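Local atomic coordinates of acetyltransferase (Vibrio fischeri, PDB entry 3JVN), a protein that probably transfers an acyl group, most likely acetyl from acetyl-CoA, to a substrate that is not known, as a member of the GNAT acetyltransferase family. Residues R6-K9 / E10-Y14; Q115-D119 / Y120-E124; E103-A106 / E107-M111. All blocks are in the same frame, centred on the assembly; numbering follows the deposited sequence.

Contact 1: residues R6-K9 / E10-Y14; sequences RRAK and EIDLY. With SO4 (sulfate ion), chain B.
D12 folds back onto R6 and K9 at the first strand-to-helix connection of this GNAT fold, where strand 4-7, outermost of the sheet within the chain, gives way to helix 13-30. The case illustrates how one buried carboxylate can tie a tight turn to the strand before it. The CB of D12 lies 3.6 Å from K9 O, the same carbonyl that receives the backbone N-H of D12 (D12 N to K9 O 2.9 Å), closing a four-residue turn from K9 to D12. With CG set beside its own backbone N (chi1 -50°), the carboxylate leans back over the chain. CG comes within 3.3 Å of R6 NH1. One oxygen does most of the work: OD2 accepts the backbone N-H of K9 through its anti lone pair, K9 N to D12 OD2 being 2.9 Å, and forms a salt bridge with R6 NH1, whose hydrogen bond is weak in its angle. The other oxygen, OD1, lies in the guanidinium plane at its edge, 3.4 Å from R6 NH1, although the carboxylate is turned 44° from that plane. R6 spends its NH2 on a second acid, E62 of the neighbouring strand 56-62. Outside this polar centre, K9 and I11 run side by side: CB of K9 meets CG1 of I11, and CE meets both CG1 and CD1. A sulfate, probably from the crystallisation liquor and also hydrogen-bonded to R112 NH2, lies over one face of the R7 guanidinium; its O1 accepts the backbone N-H of R7, R7 N to O1 2.8 Å.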
loop_
_atom_site.group_PDB
_atom_site.type_symbol
_atom_site.label_atom_id
_atom_site.label_comp_id
_atom_site.label_asym_id
_atom_site.label_seq_id
_atom_site.Cartn_x
_atom_site.Cartn_y
_atom_site.Cartn_z
ATOM N N ARG A 6 7.857 26.066 -1.151
ATOM C CA ARG A 6 9.243 25.647 -0.967
ATOM C C ARG A 6 9.428 24.597 0.115
ATOM O O ARG A 6 8.539 24.360 0.930
ATOM C CB ARG A 6 10.120 26.857 -0.631
ATOM C CG ARG A 6 9.501 27.821 0.363
ATOM C CD ARG A 6 10.542 28.764 0.982
ATOM N NE ARG A 6 11.096 28.201 2.214
ATOM C CZ ARG A 6 10.824 28.646 3.443
ATOM N NH1 ARG A 6 11.368 28.057 4.499
ATOM N NH2 ARG A 6 10.034 29.695 3.619
ATOM N N ARG A 7 10.590 23.953 0.107
ATOM C CA ARG A 7 10.888 22.949 1.112
ATOM C C ARG A 7 11.150 23.710 2.409
ATOM O O ARG A 7 11.832 24.736 2.415
ATOM C CB ARG A 7 12.131 22.146 0.731
ATOM C CG ARG A 7 13.406 22.942 0.809
ATOM C CD ARG A 7 14.620 22.049 0.887
ATOM N NE ARG A 7 15.287 21.871 -0.399
ATOM C CZ ARG A 7 14.804 21.167 -1.416
ATOM N NH1 ARG A 7 15.501 21.070 -2.539
ATOM N NH2 ARG A 7 13.630 20.556 -1.313
ATOM N N ALA A 8 10.586 23.211 3.503
ATOM C CA ALA A 8 10.748 23.832 4.811
ATOM C C ALA A 8 12.202 23.828 5.271
ATOM O O ALA A 8 13.058 23.147 4.706
ATOM C CB ALA A 8 9.882 23.116 5.828
ATOM N N LYS A 9 12.469 24.607 6.308
ATOM C CA LYS A 9 13.806 24.720 6.865
ATOM C C LYS A 9 13.737 24.765 8.383
ATOM O O LYS A 9 12.668 24.963 8.965
ATOM C CB LYS A 9 14.495 25.988 6.355
ATOM C CG LYS A 9 14.731 26.040 4.855
ATOM C CD LYS A 9 15.630 27.221 4.505
ATOM C CE LYS A 9 15.010 28.547 4.947
ATOM N NZ LYS A 9 15.940 29.711 4.851
ATOM N N GLU A 10 14.890 24.584 9.016
ATOM C CA GLU A 10 14.986 24.602 10.465
ATOM C C GLU A 10 14.472 25.942 11.023
ATOM O O GLU A 10 14.034 26.017 12.177
ATOM C CB GLU A 10 16.443 24.363 10.876
ATOM C CG GLU A 10 16.647 24.050 12.352
ATOM C CD GLU A 10 18.117 23.883 12.726
ATOM O OE1 GLU A 10 18.907 24.820 12.449
ATOM O OE2 GLU A 10 18.479 22.833 13.314
ATOM N N ILE A 11 14.502 26.976 10.180
ATOM C CA ILE A 11 14.061 28.330 10.529
ATOM C C ILE A 11 12.543 28.495 10.614
ATOM O O ILE A 11 12.048 29.512 11.092
ATOM C CB ILE A 11 14.581 29.370 9.496
ATOM C CG1 ILE A 11 14.029 29.056 8.096
ATOM C CG2 ILE A 11 16.105 29.350 9.454
ATOM C CD1 ILE A 11 13.343 30.233 7.388
ATOM N N ASP A 12 11.805 27.495 10.151
ATOM C CA ASP A 12 10.351 27.562 10.183
ATOM C C ASP A 12 9.764 26.703 11.303
ATOM O O ASP A 12 8.556 26.733 11.548
ATOM C CB ASP A 12 9.785 27.112 8.839
ATOM C CG ASP A 12 10.442 27.813 7.663
ATOM O OD1 ASP A 12 10.270 29.048 7.519
ATOM O OD2 ASP A 12 11.131 27.116 6.885
ATOM N N LEU A 13 10.612 25.933 11.981
ATOM C CA LEU A 13 10.143 25.078 13.067
ATOM C C LEU A 13 9.272 25.844 14.062
ATOM O O LEU A 13 8.284 25.318 14.579
ATOM C CB LEU A 13 11.330 24.427 13.796
ATOM C CG LEU A 13 12.020 23.280 13.039
ATOM C CD1 LEU A 13 13.163 22.702 13.872
ATOM C CD2 LEU A 13 10.989 22.192 12.715
ATOM N N TYR A 14 9.638 27.094 14.322
ATOM C CA TYR A 14 8.884 27.918 15.256
ATOM C C TYR A 14 7.455 28.147 14.726
ATOM O O TYR A 14 6.479 27.930 15.443
ATOM C CB TYR A 14 9.616 29.253 15.472
ATOM C CG TYR A 14 9.130 30.025 16.677
ATOM C CD1 TYR A 14 9.654 29.783 17.953
ATOM C CD2 TYR A 14 8.104 30.958 16.552
ATOM C CE1 TYR A 14 9.159 30.454 19.078
ATOM C CE2 TYR A 14 7.596 31.622 17.661
ATOM C CZ TYR A 14 8.125 31.369 18.921
ATOM O OH TYR A 14 7.587 32.020 20.008
HETATM S S SO4 B . 11.926 23.714 -3.520
HETATM O O1 SO4 B . 12.340 23.960 -2.119
HETATM O O2 SO4 B . 12.440 22.404 -3.955
HETATM O O3 SO4 B . 12.502 24.762 -4.384
HETATM O O4 SO4 B . 10.448 23.742 -3.625
#

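Contact 2: residues Q115-D119 / Y120-E124; sequences QELKD and YGVKE
Y120 stands beside E116 where helix 105-118 ends in a Schellman motif, a worked example of how a helix is brought to a stop. The backbone N of Y120 reaches L117 O at 2.9 Å, while its ring turns an edge to the E116 carbonyl, which lies in the ring plane next to CD1. The E116 side chain runs beside Y120, pointing the same way; its carboxylate plane is 77° from the ring, and OE1, off the ring plane, is 3.5 Å from CE1 of Y120; a bend at chi2 (-81°) brings it there. The ring of F75, on strand 67-79, also meets that of Y120. G121 follows with a positive phi of 56°, the left-handed step of the motif, and its N bonds to K118 O at 3.1 Å. V122 returns to the helix: its N makes the weak, long bond to L117 O that completes the motif, and its CG1 packs 3.7 Å from CG of L117. From K123 and E124 the backbone bonds to M87 and A89 of strand 86-96. Chemically, turn N-H groups take up L117 O and K118 O, one bond weakly, and the L117-V122 pair adds apolar contact.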
loop_
_atom_site.group_PDB
_atom_site.type_symbol
_atom_site.label_atom_id
_atom_site.label_comp_id
_atom_site.label_asym_id
_atom_site.label_seq_id
_atom_site.Cartn_x
_atom_site.Cartn_y
_atom_site.Cartn_z
ATOM N N GLN A 115 5.447 16.038 -6.996
ATOM C CA GLN A 115 6.569 16.221 -7.898
ATOM C C GLN A 115 7.729 15.369 -7.402
ATOM O O GLN A 115 8.267 14.554 -8.147
ATOM C CB GLN A 115 6.976 17.686 -7.932
ATOM C CG GLN A 115 8.028 18.024 -8.963
ATOM C CD GLN A 115 8.538 19.445 -8.788
ATOM O OE1 GLN A 115 9.275 19.734 -7.844
ATOM N NE2 GLN A 115 8.133 20.342 -9.685
ATOM N N GLU A 116 8.108 15.565 -6.141
ATOM C CA GLU A 116 9.199 14.808 -5.532
ATOM C C GLU A 116 8.868 13.321 -5.460
ATOM O O GLU A 116 9.738 12.466 -5.635
ATOM C CB GLU A 116 9.486 15.340 -4.132
ATOM C CG GLU A 116 10.496 16.472 -4.117
ATOM C CD GLU A 116 11.926 15.978 -4.193
ATOM O OE1 GLU A 116 12.418 15.424 -3.187
ATOM O OE2 GLU A 116 12.553 16.127 -5.263
ATOM N N LEU A 117 7.603 13.020 -5.199
ATOM C CA LEU A 117 7.155 11.642 -5.122
ATOM C C LEU A 117 7.342 10.941 -6.459
ATOM O O LEU A 117 7.971 9.888 -6.529
ATOM C CB LEU A 117 5.686 11.614 -4.725
ATOM C CG LEU A 117 5.448 10.949 -3.374
ATOM C CD1 LEU A 117 6.553 11.339 -2.382
ATOM C CD2 LEU A 117 4.080 11.363 -2.858
ATOM N N LYS A 118 6.777 11.542 -7.509
ATOM C CA LYS A 118 6.845 11.018 -8.865
ATOM C C LYS A 118 8.267 10.766 -9.325
ATOM O O LYS A 118 8.574 9.700 -9.870
ATOM C CB LYS A 118 6.188 11.984 -9.853
ATOM C CG LYS A 118 4.734 11.656 -10.205
ATOM C CD LYS A 118 3.720 12.335 -9.285
ATOM C CE LYS A 118 3.486 13.796 -9.677
ATOM N NZ LYS A 118 2.915 13.928 -11.054
ATOM N N ASP A 119 9.146 11.741 -9.124
ATOM C CA ASP A 119 10.510 11.533 -9.566
ATOM C C ASP A 119 11.302 10.604 -8.641
ATOM O O ASP A 119 12.464 10.319 -8.897
ATOM C CB ASP A 119 11.203 12.889 -9.809
ATOM C CG ASP A 119 11.332 13.709 -8.563
ATOM O OD1 ASP A 119 11.532 14.937 -8.679
ATOM O OD2 ASP A 119 11.243 13.119 -7.469
ATOM N N TYR A 120 10.657 10.122 -7.577
ATOM C CA TYR A 120 11.282 9.169 -6.652
ATOM C C TYR A 120 10.709 7.774 -6.920
ATOM O O TYR A 120 10.870 6.848 -6.116
ATOM C CB TYR A 120 11.014 9.518 -5.184
ATOM C CG TYR A 120 12.169 10.215 -4.517
ATOM C CD1 TYR A 120 12.323 11.593 -4.623
ATOM C CD2 TYR A 120 13.158 9.484 -3.849
ATOM C CE1 TYR A 120 13.434 12.237 -4.096
ATOM C CE2 TYR A 120 14.282 10.110 -3.308
ATOM C CZ TYR A 120 14.411 11.494 -3.439
ATOM O OH TYR A 120 15.515 12.126 -2.907
ATOM N N GLY A 121 10.013 7.647 -8.045
ATOM C CA GLY A 121 9.411 6.383 -8.426
ATOM C C GLY A 121 8.451 5.742 -7.437
ATOM O O GLY A 121 8.516 4.533 -7.220
ATOM N N VAL A 122 7.562 6.522 -6.828
ATOM C CA VAL A 122 6.616 5.921 -5.883
ATOM C C VAL A 122 5.509 5.173 -6.618
ATOM O O VAL A 122 4.895 5.694 -7.552
ATOM C CB VAL A 122 5.966 6.959 -4.937
ATOM C CG1 VAL A 122 7.043 7.649 -4.109
ATOM C CG2 VAL A 122 5.145 7.955 -5.739
ATOM N N LYS A 123 5.256 3.945 -6.180
ATOM C CA LYS A 123 4.245 3.114 -6.809
ATOM C C LYS A 123 2.864 3.393 -6.247
ATOM O O LYS A 123 1.907 3.532 -7.007
ATOM C CB LYS A 123 4.597 1.642 -6.621
ATOM C CG LYS A 123 6.043 1.300 -7.011
ATOM C CD LYS A 123 6.388 1.814 -8.399
ATOM C CE LYS A 123 7.764 1.339 -8.820
ATOM N NZ LYS A 123 8.197 1.929 -10.123
ATOM N N GLU A 124 2.764 3.476 -4.920
ATOM C CA GLU A 124 1.492 3.747 -4.250
ATOM C C GLU A 124 1.558 4.947 -3.301
ATOM O O GLU A 124 2.583 5.190 -2.670
ATOM C CB GLU A 124 1.031 2.511 -3.469
ATOM C CG GLU A 124 0.722 1.291 -4.334
ATOM C CD GLU A 124 -0.181 1.621 -5.510
ATOM O OE1 GLU A 124 -1.181 2.343 -5.293
ATOM O OE2 GLU A 124 0.099 1.147 -6.641
#

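Contact 3: residues E103-A106 / E107-M111; sequences EGVA and EQLMM
The GNAT signature R/Q-x-x-G-x-G/A, whose last three positions fall here on G104, V105 and A106, runs straight into the first turn of helix 105-118, where these residues meet Q108, L109 and M110. In this family the backbone amides of the signature loop usually hold the pyrophosphate of acetyl-CoA, and a similar role is probable here. The helix is the crossover of a beta-alpha-beta unit between the parallel strands 86-96 and 124-127. G104, with positive phi, turns the loop into the helix and starts its bonding: Q108 N gives the first i to i+4 hydrogen bond, to G104 O at 3.2 Å. The Q108 side chain doubles back over the start of the helix. A chi1 of 45° puts CG between its backbone N and carbonyl carbon, and from there the extended chain runs back toward V105, crossing that residue's side chain at a slant. CG passes 3.2 Å from G104 O, and the amide end lies against V105, NE2 being 3.6 Å from CA and 3.7 Å from CG1 of V105. P3 touches both V105 and Q108. L109 lays CB and CG by V105 O, with CD1 4.4 Å from V105 CG1, a loose apolar contact; its side chain also packs on I71 and L94 of the sheet. M110, a selenomethionine, bends its side chain away toward I71, I91 and L94. L109 N reaches V105 O only weakly, and A106 O takes both an i+3 donor, L109 N, from above the carbonyl plane at 2.9 Å, and an i+4 donor, M110 N, nearly along the C=O axis at 2.8 Å.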
loop_
_atom_site.group_PDB
_atom_site.type_symbol
_atom_site.label_atom_id
_atom_site.label_comp_id
_atom_site.label_asym_id
_atom_site.label_seq_id
_atom_site.Cartn_x
_atom_site.Cartn_y
_atom_site.Cartn_z
ATOM N N GLU A 103 -8.142 29.340 -2.188
ATOM C CA GLU A 103 -7.238 30.117 -3.030
ATOM C C GLU A 103 -6.280 29.228 -3.828
ATOM O O GLU A 103 -5.345 29.720 -4.463
ATOM C CB GLU A 103 -6.459 31.105 -2.157
ATOM C CG GLU A 103 -5.646 32.144 -2.915
ATOM C CD GLU A 103 -5.308 33.338 -2.047
ATOM O OE1 GLU A 103 -4.618 34.263 -2.531
ATOM O OE2 GLU A 103 -5.745 33.353 -0.873
ATOM N N GLY A 104 -6.520 27.919 -3.783
ATOM C CA GLY A 104 -5.695 26.974 -4.518
ATOM C C GLY A 104 -4.328 26.692 -3.926
ATOM O O GLY A 104 -3.484 26.076 -4.578
ATOM N N VAL A 105 -4.101 27.142 -2.696
ATOM C CA VAL A 105 -2.827 26.920 -2.027
ATOM C C VAL A 105 -2.633 25.434 -1.705
ATOM O O VAL A 105 -1.506 24.938 -1.651
ATOM C CB VAL A 105 -2.743 27.755 -0.735
ATOM C CG1 VAL A 105 -1.351 27.653 -0.137
ATOM C CG2 VAL A 105 -3.090 29.199 -1.043
ATOM N N ALA A 106 -3.739 24.725 -1.503
ATOM C CA ALA A 106 -3.681 23.297 -1.216
ATOM C C ALA A 106 -3.146 22.553 -2.442
ATOM O O ALA A 106 -2.214 21.758 -2.321
ATOM C CB ALA A 106 -5.060 22.777 -0.848
ATOM N N GLU A 107 -3.728 22.824 -3.617
ATOM C CA GLU A 107 -3.303 22.177 -4.864
ATOM C C GLU A 107 -1.832 22.421 -5.141
ATOM O O GLU A 107 -1.126 21.504 -5.549
ATOM C CB GLU A 107 -4.138 22.659 -6.075
ATOM C CG GLU A 107 -3.635 22.118 -7.449
ATOM C CD GLU A 107 -4.683 22.140 -8.588
ATOM O OE1 GLU A 107 -5.690 21.389 -8.511
ATOM O OE2 GLU A 107 -4.491 22.895 -9.576
ATOM N N GLN A 108 -1.360 23.643 -4.924
ATOM C CA GLN A 108 0.048 23.920 -5.175
ATOM C C GLN A 108 0.957 23.206 -4.168
ATOM O O GLN A 108 2.153 23.045 -4.417
ATOM C CB GLN A 108 0.308 25.432 -5.197
ATOM C CG GLN A 108 -0.344 26.205 -4.078
ATOM C CD GLN A 108 -0.351 27.706 -4.330
ATOM O OE1 GLN A 108 -0.834 28.173 -5.364
ATOM N NE2 GLN A 108 0.171 28.469 -3.376
ATOM N N LEU A 109 0.385 22.768 -3.046
ATOM C CA LEU A 109 1.144 22.031 -2.034
ATOM C C LEU A 109 1.107 20.543 -2.395
ATOM O O LEU A 109 2.124 19.858 -2.348
ATOM C CB LEU A 109 0.548 22.250 -0.639
ATOM C CG LEU A 109 0.790 23.607 0.028
ATOM C CD1 LEU A 109 -0.034 23.704 1.295
ATOM C CD2 LEU A 109 2.262 23.780 0.342
HETATM N N MSE A 110 -0.074 20.049 -2.753
HETATM C CA MSE A 110 -0.231 18.656 -3.153
HETATM C C MSE A 110 0.549 18.444 -4.443
HETATM O O MSE A 110 1.031 17.348 -4.725
HETATM C CB MSE A 110 -1.707 18.333 -3.410
HETATM C CG MSE A 110 -2.526 17.974 -2.165
HETATM SE SE MSE A 110 -1.990 16.256 -1.376
HETATM C CE MSE A 110 -1.530 15.334 -3.031
HETATM N N MSE A 111 0.646 19.515 -5.225
HETATM C CA MSE A 111 1.344 19.502 -6.506
HETATM C C MSE A 111 2.843 19.335 -6.294
HETATM O O MSE A 111 3.521 18.615 -7.034
HETATM C CB MSE A 111 1.083 20.815 -7.252
HETATM C CG MSE A 111 0.673 20.646 -8.715
HETATM SE SE MSE A 111 -1.082 19.816 -8.927
HETATM C CE MSE A 111 -0.536 17.957 -9.046
#

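Contacts 2 and 3 hold the two ends of one helix, 105-118, their centres about 18 Å apart, whereas contact 1 belongs to the opening strand-to-helix connection. At the helix start, 103-111 is partly buried, and its main-chain bonds are backed by apolar side chains that reach the sheet. The helix finish, 115-124, lies at the surface, yet it too relies on backbone bonds and one apolar pair. Contact 1, also partly buried, differs in that a buried carboxylate takes both a guanidinium and a backbone N-H, beside one backbone bond. It remains separate from the others, its nearest atoms about 6 Å from either.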